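Side-chain contact in VP2 (Primate bocaparvovirus 1, PDB 7L0Y), which self-assembles in 60 copies into the T=1 icosahedral capsid, about 26 nm across, of this parvovirus: residues 377-380 / 381-385. Residues are numbered along the deposited sequence; the frame is centred on the assembly and turned at random.
Sequences IWMF and PNQVW
Q383, the last residue of a type II beta turn that begins at F380, folds its terminal amide back onto the backbone of W378 and F380. The turn links the short strands 376-377 and 384-385, within a subunit interface of the parvovirus capsid. Q383 NE2 donates to W378 O over 2.7 Å; the N-H...O angle is 146°, and the nitrogen lies slightly off the carbonyl plane. At the other end of the same amide, Q383 OE1 accepts a weak hydrogen bond from F380 N at 3.0 Å. One carboxamide thus serves a carbonyl and an N-H two residues apart, and using both of its ends should help to hold the amide in one rotation. It gets there on an extended side chain, CG anti to the carbonyl carbon (chi1 -70°). I377 approaches from the opposite direction, laying CG1 3.6 Å from Q383 NE2, with its CD1 about as near.

F380 O takes no hydrogen bond from the residues of the turn; T407 OG1 of a second subunit is bonded to both F380 O and Q383 N. N382 sits at the third position of the turn with positive phi; its OD1 accepts a hydrogen bond from D410 N of that subunit, and its ND2 is hydrogen-bonded as well. Beyond the turn, V384 and W385 pair antiparallel with a strand of the same neighbour, so the sheet continues across the interface.

The F380 ring is packed against P381 in a CH-pi contact: P381 CD stands over one face, 3.5 Å from the centroid of the F380 ring and 21° off the normal. It is displaced toward the rim, where P381 CD lies 3.3 Å from F380 CG.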
# COMPACT_ATOMS: atom_id res chain seq x y z
N ILE A 377 77.74 83.43 -26.46
CA ILE A 377 76.54 82.87 -27.06
C ILE A 377 75.64 82.44 -25.92
O ILE A 377 76.01 81.60 -25.09
CB ILE A 377 76.85 81.73 -28.03
CG1 ILE A 377 75.55 81.08 -28.48
CG2 ILE A 377 77.80 80.74 -27.43
CD1 ILE A 377 75.71 80.23 -29.67
N TRP A 378 74.46 83.03 -25.87
CA TRP A 378 73.52 82.76 -24.82
C TRP A 378 72.60 81.63 -25.25
O TRP A 378 72.69 81.10 -26.35
CB TRP A 378 72.75 84.03 -24.49
CG TRP A 378 73.63 85.06 -23.94
CD1 TRP A 378 74.34 85.98 -24.63
CD2 TRP A 378 73.90 85.30 -22.56
NE1 TRP A 378 75.05 86.78 -23.78
CE2 TRP A 378 74.79 86.38 -22.49
CE3 TRP A 378 73.48 84.70 -21.37
CZ2 TRP A 378 75.27 86.88 -21.29
CZ3 TRP A 378 73.95 85.20 -20.19
CH2 TRP A 378 74.83 86.27 -20.15
N MET A 379 71.71 81.24 -24.35
CA MET A 379 70.69 80.28 -24.71
C MET A 379 69.84 80.88 -25.83
O MET A 379 69.52 82.06 -25.82
CB MET A 379 69.87 79.96 -23.46
CG MET A 379 68.86 78.87 -23.54
SD MET A 379 68.37 78.50 -21.84
CE MET A 379 67.00 77.39 -22.10
N PHE A 380 69.57 80.08 -26.84
CA PHE A 380 68.95 80.52 -28.08
C PHE A 380 68.13 79.35 -28.60
O PHE A 380 68.47 78.20 -28.32
CB PHE A 380 70.02 80.95 -29.09
CG PHE A 380 69.49 81.62 -30.31
CD1 PHE A 380 69.11 82.95 -30.27
CD2 PHE A 380 69.41 80.94 -31.50
CE1 PHE A 380 68.63 83.57 -31.39
CE2 PHE A 380 68.93 81.56 -32.62
CZ PHE A 380 68.54 82.88 -32.57
N PRO A 381 67.05 79.61 -29.32
CA PRO A 381 66.29 78.50 -29.90
C PRO A 381 67.13 77.68 -30.87
O PRO A 381 68.04 78.18 -31.52
CB PRO A 381 65.13 79.20 -30.61
CG PRO A 381 65.59 80.58 -30.80
CD PRO A 381 66.40 80.89 -29.60
N ASN A 382 66.80 76.39 -30.92
CA ASN A 382 67.40 75.45 -31.87
C ASN A 382 68.87 75.19 -31.57
O ASN A 382 69.64 74.87 -32.47
CB ASN A 382 67.25 75.95 -33.30
CG ASN A 382 65.82 76.03 -33.73
OD1 ASN A 382 64.98 75.25 -33.29
ND2 ASN A 382 65.51 77.02 -34.55
N GLN A 383 69.28 75.31 -30.31
CA GLN A 383 70.61 74.92 -29.89
C GLN A 383 70.58 73.46 -29.47
O GLN A 383 69.67 73.04 -28.75
CB GLN A 383 71.10 75.78 -28.73
CG GLN A 383 71.43 77.20 -29.07
CD GLN A 383 71.80 77.99 -27.85
OE1 GLN A 383 71.35 77.69 -26.76
NE2 GLN A 383 72.63 79.01 -28.03
N VAL A 384 71.56 72.70 -29.93
CA VAL A 384 71.72 71.31 -29.52
C VAL A 384 73.18 71.12 -29.15
O VAL A 384 74.07 71.64 -29.83
CB VAL A 384 71.29 70.32 -30.62
CG1 VAL A 384 69.81 70.45 -30.90
CG2 VAL A 384 72.07 70.54 -31.89
N TRP A 385 73.42 70.43 -28.05
CA TRP A 385 74.79 70.17 -27.65
C TRP A 385 74.82 68.91 -26.81
O TRP A 385 73.82 68.54 -26.19
CB TRP A 385 75.39 71.36 -26.88
CG TRP A 385 74.74 71.67 -25.57
CD1 TRP A 385 75.16 71.28 -24.35
CD2 TRP A 385 73.54 72.42 -25.35
NE1 TRP A 385 74.32 71.74 -23.38
CE2 TRP A 385 73.31 72.45 -23.97
CE3 TRP A 385 72.64 73.07 -26.20
CZ2 TRP A 385 72.23 73.10 -23.40
CZ3 TRP A 385 71.56 73.71 -25.64
CH2 TRP A 385 71.36 73.72 -24.25